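Local coordinates for salmonella typhimurium DB7155 bacteriophage DET7 tailspike (Bacteriophage, PDB 2V5I), which probably binds and hydrolyses the O-antigen of the Salmonella host as the trimeric receptor-binding protein of the phage tail, at residues P302-D307 with H316-N321; S482-T487 with R506-T511. One frame throughout, in Å; residues are numbered along the deposited sequence.

In the fold
The two contacts belong to different parts of an elongated chain and do not touch: their centres lie about 66 Å apart and their nearest atoms about 48 Å. Interaction 1, about 21 Å from the chain centre, folds one long loop of the parallel beta-helix back on itself, and no other chain of the assembly reaches its segments. Interaction 2, about 51 Å from the chain centre, joins the start of one strand of the antiparallel sheet to a loop between two others, where a second subunit bonds to both segments. In both, an arginine takes part in a carbon-over-plane contact, but in interaction 1 its guanidinium is the plane and in interaction 2 its CG is the carbon.

Interaction 1: residues P302-D307 with H316-N321; sequences PDRPGD and HQLPNN
In the long excursion between strands 290-291 and 323-330 of the parallel beta-helix, the fold shared with the P22 tailspike family, R304 lays the face of its guanidinium against L318. The two side chains approach from opposite directions. R304 sets CG beside its backbone N (chi1 -60°) and then runs extended as far as NE, which carries the flat group to the leucine. There L318 CD2 sits over the centre of the guanidinium, 3.5 Å from R304 CZ, while L318 CD1 comes within 3.6 Å of R304 NE. The leucine branch point is as near, with CG 3.6 Å from R304 NH2. On the arginine side, a type II turn reverses the chain, closed by D307 N to R304 O at 3.0 Å. No hydrogen bond crosses between the segments. The cation's polar partners lie elsewhere in the chain: NH1 donates to the carbonyls of L308 and Y313, and NH2 forms a salt bridge with D295, whose OD2 also accepts from H316 N. With these bonds fixing its rotation, the guanidinium meets the branched end of L318, CG and both methyls, through one face, and its buried charge is probably compensated by D295.

Interaction 2: residues S482-T487 with R506-T511; sequences SGSAWT and RGDYKT
W486 takes chi1 62°, with CG between its own N and carbonyl carbon, and R506 takes chi1 -165°, with CG opposite its backbone N; with these rotations the two side chains run side by side in the same direction. The result is a CH-pi contact: R506 CG stands 3.6 Å from the centroid of the five-membered ring of W486, over the face. Closer to the backbone, W486 CB is 3.4 Å from R506 N. The chain of R506 bends at chi3, its guanidinium plane stands nearly perpendicular to the indole, and NE reaches a salt bridge with E513, so it is methylene and not cation that covers the ring. The contact ties strand 485-493 to the loop between strands 501-504 and 512-515, in an antiparallel sheet that probably belongs to the intertwined C-terminal domain, consistent with the bonds to a second subunit. Two residues earlier on the first segment, and two later on the second, S484 OG donates to D508 OD1 at 2.8 Å, meeting the carboxylate from above, 60° out of its plane. That oxygen is gripped by further donors, N505 ND2 and S493 OG of the second subunit, while S484 OG also bonds N477 ND2. S484 itself closes an ST turn, its N donating to S482 OG at 3.2 Å. K510 NZ holds D508 too, 2.8 Å from D508 O and salt-bridged to OD2.

Interaction 1: residues P302-D307 with H316-N321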
loop_
_atom_site.group_PDB
_atom_site.type_symbol
_atom_site.label_atom_id
_atom_site.label_comp_id
_atom_site.label_asym_id
_atom_site.label_seq_id
_atom_site.Cartn_x
_atom_site.Cartn_y
_atom_site.Cartn_z
ATOM N N PRO A 302 -32.707 -23.359 -2.125
ATOM C CA PRO A 302 -33.400 -22.062 -2.180
ATOM C C PRO A 302 -33.255 -21.186 -0.948
ATOM O O PRO A 302 -33.690 -20.019 -0.975
ATOM C CB PRO A 302 -34.866 -22.483 -2.333
ATOM C CG PRO A 302 -34.975 -23.728 -1.569
ATOM C CD PRO A 302 -33.638 -24.447 -1.750
ATOM N N ASP A 303 -32.635 -21.713 0.108
ATOM C CA ASP A 303 -32.493 -20.998 1.360
ATOM C C ASP A 303 -31.088 -21.240 1.927
ATOM O O ASP A 303 -30.255 -21.827 1.224
ATOM C CB ASP A 303 -33.506 -21.715 2.297
ATOM C CG ASP A 303 -33.228 -23.296 2.484
ATOM O OD1 ASP A 303 -32.759 -24.074 1.585
ATOM O OD2 ASP A 303 -33.542 -23.805 3.582
ATOM N N ARG A 304 -30.847 -20.835 3.170
ATOM C CA ARG A 304 -29.572 -21.015 3.845
ATOM C C ARG A 304 -29.782 -21.625 5.206
ATOM O O ARG A 304 -29.831 -20.909 6.201
ATOM C CB ARG A 304 -28.921 -19.646 4.063
ATOM C CG ARG A 304 -28.636 -18.870 2.780
ATOM C CD ARG A 304 -27.664 -17.706 3.046
ATOM N NE ARG A 304 -27.465 -16.827 1.908
ATOM C CZ ARG A 304 -28.206 -15.734 1.666
ATOM N NH1 ARG A 304 -29.226 -15.457 2.445
ATOM N NH2 ARG A 304 -27.942 -14.923 0.657
ATOM N N PRO A 305 -29.821 -22.950 5.272
ATOM C CA PRO A 305 -29.974 -23.578 6.588
ATOM C C PRO A 305 -28.817 -23.182 7.514
ATOM O O PRO A 305 -27.670 -23.341 7.139
ATOM C CB PRO A 305 -29.952 -25.078 6.306
ATOM C CG PRO A 305 -30.051 -25.236 4.830
ATOM C CD PRO A 305 -29.805 -23.900 4.144
ATOM N N GLY A 306 -29.164 -22.690 8.702
ATOM C CA GLY A 306 -28.181 -22.306 9.731
ATOM C C GLY A 306 -27.607 -20.888 9.548
ATOM O O GLY A 306 -26.705 -20.452 10.309
ATOM N N ASP A 307 -28.093 -20.152 8.562
ATOM C CA ASP A 307 -27.527 -18.833 8.227
ATOM C C ASP A 307 -28.651 -17.799 8.041
ATOM O O ASP A 307 -29.843 -18.080 8.324
ATOM C CB ASP A 307 -26.623 -18.943 7.000
ATOM C CG ASP A 307 -25.381 -18.020 7.079
ATOM O OD1 ASP A 307 -25.589 -16.826 7.341
ATOM O OD2 ASP A 307 -24.231 -18.459 6.808
ATOM N N HIS A 316 -25.996 -13.802 -2.980
ATOM C CA HIS A 316 -24.901 -12.930 -3.374
ATOM C C HIS A 316 -24.956 -11.549 -2.681
ATOM O O HIS A 316 -24.178 -10.670 -3.026
ATOM C CB HIS A 316 -24.726 -12.826 -4.892
ATOM C CG HIS A 316 -24.465 -14.147 -5.548
ATOM N ND1 HIS A 316 -23.389 -14.946 -5.232
ATOM C CD2 HIS A 316 -25.159 -14.804 -6.503
ATOM C CE1 HIS A 316 -23.433 -16.042 -5.978
ATOM N NE2 HIS A 316 -24.503 -15.981 -6.760
ATOM N N GLN A 317 -25.866 -11.386 -1.725
ATOM C CA GLN A 317 -26.031 -10.098 -1.015
ATOM C C GLN A 317 -25.768 -10.181 0.514
ATOM O O GLN A 317 -26.166 -9.288 1.248
ATOM C CB GLN A 317 -27.407 -9.468 -1.331
ATOM C CG GLN A 317 -27.579 -9.270 -2.815
ATOM C CD GLN A 317 -28.714 -8.356 -3.174
ATOM O OE1 GLN A 317 -29.119 -7.509 -2.385
ATOM N NE2 GLN A 317 -29.239 -8.529 -4.384
ATOM N N LEU A 318 -25.127 -11.238 1.004
ATOM C CA LEU A 318 -24.829 -11.312 2.435
ATOM C C LEU A 318 -23.865 -10.220 2.879
ATOM O O LEU A 318 -22.954 -9.859 2.123
ATOM C CB LEU A 318 -24.279 -12.665 2.837
ATOM C CG LEU A 318 -25.296 -13.827 2.827
ATOM C CD1 LEU A 318 -24.511 -15.146 2.946
ATOM C CD2 LEU A 318 -26.359 -13.716 3.892
ATOM N N PRO A 319 -24.068 -9.705 4.096
ATOM C CA PRO A 319 -23.112 -8.711 4.675
ATOM C C PRO A 319 -21.875 -9.373 5.262
ATOM O O PRO A 319 -21.649 -9.395 6.481
ATOM C CB PRO A 319 -23.969 -8.032 5.730
ATOM C CG PRO A 319 -24.793 -9.117 6.237
ATOM C CD PRO A 319 -25.179 -9.959 5.029
ATOM N N ASN A 320 -21.073 -9.979 4.374
ATOM C CA ASN A 320 -19.953 -10.788 4.812
ATOM C C ASN A 320 -18.881 -9.991 5.480
ATOM O O ASN A 320 -18.192 -10.489 6.359
ATOM C CB ASN A 320 -19.460 -11.761 3.725
ATOM C CG ASN A 320 -19.405 -11.153 2.328
ATOM O OD1 ASN A 320 -19.257 -9.963 2.166
ATOM N ND2 ASN A 320 -19.548 -12.003 1.299
ATOM N N ASN A 321 -18.729 -8.746 5.030
ATOM C CA ASN A 321 -17.884 -7.755 5.687
ATOM C C ASN A 321 -16.458 -8.185 6.013
ATOM O O ASN A 321 -15.931 -7.877 7.127
ATOM C CB ASN A 321 -18.560 -7.259 6.977
ATOM C CG ASN A 321 -18.039 -5.855 7.396
ATOM O OD1 ASN A 321 -17.525 -5.073 6.559
ATOM N ND2 ASN A 321 -18.078 -5.591 8.680
#

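Interaction 2: residues S482-T487 with R506-T511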
loop_
_atom_site.group_PDB
_atom_site.type_symbol
_atom_site.label_atom_id
_atom_site.label_comp_id
_atom_site.label_asym_id
_atom_site.label_seq_id
_atom_site.Cartn_x
_atom_site.Cartn_y
_atom_site.Cartn_z
ATOM N N SER A 482 8.831 27.717 -33.303
ATOM C CA SER A 482 8.257 28.811 -34.065
ATOM C C SER A 482 7.603 29.878 -33.220
ATOM O O SER A 482 7.329 30.972 -33.703
ATOM C CB SER A 482 7.201 28.320 -35.039
ATOM O OG SER A 482 6.011 27.930 -34.318
ATOM N N GLY A 483 7.234 29.526 -31.981
ATOM C CA GLY A 483 6.538 30.474 -31.099
ATOM C C GLY A 483 5.049 30.684 -31.422
ATOM O O GLY A 483 4.474 31.657 -30.979
ATOM N N SER A 484 4.479 29.769 -32.180
ATOM C CA SER A 484 3.104 29.900 -32.698
ATOM C C SER A 484 2.392 28.552 -32.796
ATOM O O SER A 484 2.996 27.518 -33.212
ATOM C CB SER A 484 3.142 30.561 -34.084
ATOM O OG SER A 484 1.886 30.644 -34.674
ATOM N N ALA A 485 1.107 28.556 -32.401
ATOM C CA ALA A 485 0.218 27.387 -32.482
ATOM C C ALA A 485 -1.192 27.825 -32.867
ATOM O O ALA A 485 -1.529 29.039 -32.841
ATOM C CB ALA A 485 0.190 26.624 -31.164
ATOM N N TRP A 486 -2.009 26.847 -33.229
ATOM C CA TRP A 486 -3.419 27.093 -33.496
ATOM C C TRP A 486 -4.322 26.158 -32.707
ATOM O O TRP A 486 -3.956 25.002 -32.507
ATOM C CB TRP A 486 -3.758 27.070 -34.968
ATOM C CG TRP A 486 -3.540 25.811 -35.742
ATOM C CD1 TRP A 486 -2.410 25.444 -36.360
ATOM C CD2 TRP A 486 -4.561 24.906 -36.210
ATOM N NE1 TRP A 486 -2.601 24.323 -37.117
ATOM C CE2 TRP A 486 -3.913 23.937 -37.007
ATOM C CE3 TRP A 486 -5.920 24.772 -35.954
ATOM C CZ2 TRP A 486 -4.615 22.911 -37.659
ATOM C CZ3 TRP A 486 -6.599 23.752 -36.570
ATOM C CH2 TRP A 486 -5.945 22.811 -37.395
ATOM N N THR A 487 -5.475 26.685 -32.306
ATOM C CA THR A 487 -6.432 25.942 -31.446
ATOM C C THR A 487 -7.693 25.693 -32.287
ATOM O O THR A 487 -8.164 26.570 -33.009
ATOM C CB THR A 487 -6.766 26.763 -30.227
ATOM O OG1 THR A 487 -5.538 27.005 -29.475
ATOM C CG2 THR A 487 -7.687 26.025 -29.279
ATOM N N ARG A 506 -4.600 29.509 -37.155
ATOM C CA ARG A 506 -3.924 28.602 -38.099
ATOM C C ARG A 506 -3.110 29.452 -39.094
ATOM O O ARG A 506 -3.545 30.546 -39.523
ATOM C CB ARG A 506 -4.935 27.785 -38.877
ATOM C CG ARG A 506 -4.285 26.580 -39.590
ATOM C CD ARG A 506 -5.197 25.815 -40.529
ATOM N NE ARG A 506 -5.824 26.743 -41.427
ATOM C CZ ARG A 506 -5.241 27.225 -42.520
ATOM N NH1 ARG A 506 -4.078 26.742 -42.942
ATOM N NH2 ARG A 506 -5.872 28.122 -43.239
ATOM N N GLY A 507 -1.883 28.999 -39.335
ATOM C CA GLY A 507 -0.928 29.704 -40.233
ATOM C C GLY A 507 -0.315 30.958 -39.610
ATOM O O GLY A 507 0.406 31.733 -40.260
ATOM N N ASP A 508 -0.611 31.188 -38.331
ATOM C CA ASP A 508 -0.246 32.405 -37.610
ATOM C C ASP A 508 -0.816 33.680 -38.247
ATOM O O ASP A 508 -0.287 34.784 -38.090
ATOM C CB ASP A 508 1.281 32.553 -37.395
ATOM C CG ASP A 508 1.619 33.394 -36.170
ATOM O OD1 ASP A 508 1.028 33.229 -35.071
ATOM O OD2 ASP A 508 2.489 34.296 -36.279
ATOM N N TYR A 509 -1.976 33.527 -38.906
ATOM C CA TYR A 509 -2.670 34.679 -39.480
ATOM C C TYR A 509 -3.500 35.466 -38.450
ATOM O O TYR A 509 -4.053 36.528 -38.783
ATOM C CB TYR A 509 -3.555 34.222 -40.675
ATOM C CG TYR A 509 -2.766 33.591 -41.809
ATOM C CD1 TYR A 509 -1.802 34.342 -42.485
ATOM C CD2 TYR A 509 -3.039 32.315 -42.269
ATOM C CE1 TYR A 509 -1.093 33.772 -43.517
ATOM C CE2 TYR A 509 -2.337 31.742 -43.270
ATOM C CZ TYR A 509 -1.390 32.482 -43.927
ATOM O OH TYR A 509 -0.691 31.878 -44.956
ATOM N N LYS A 510 -3.645 34.941 -37.213
ATOM C CA LYS A 510 -4.364 35.641 -36.136
ATOM C C LYS A 510 -5.845 35.868 -36.417
ATOM O O LYS A 510 -6.473 36.813 -35.942
ATOM C CB LYS A 510 -3.658 36.934 -35.716
ATOM C CG LYS A 510 -2.190 36.714 -35.302
ATOM C CD LYS A 510 -1.309 37.821 -35.686
ATOM C CE LYS A 510 0.172 37.437 -35.528
ATOM N NZ LYS A 510 0.834 37.058 -36.845
ATOM N N THR A 511 -6.410 34.965 -37.195
ATOM C CA THR A 511 -7.824 34.993 -37.539
ATOM C C THR A 511 -8.566 33.707 -37.080
ATOM O O THR A 511 -7.984 32.760 -36.571
ATOM C CB THR A 511 -8.030 35.341 -39.043
ATOM O OG1 THR A 511 -9.395 35.773 -39.248
ATOM C CG2 THR A 511 -7.703 34.186 -39.953
#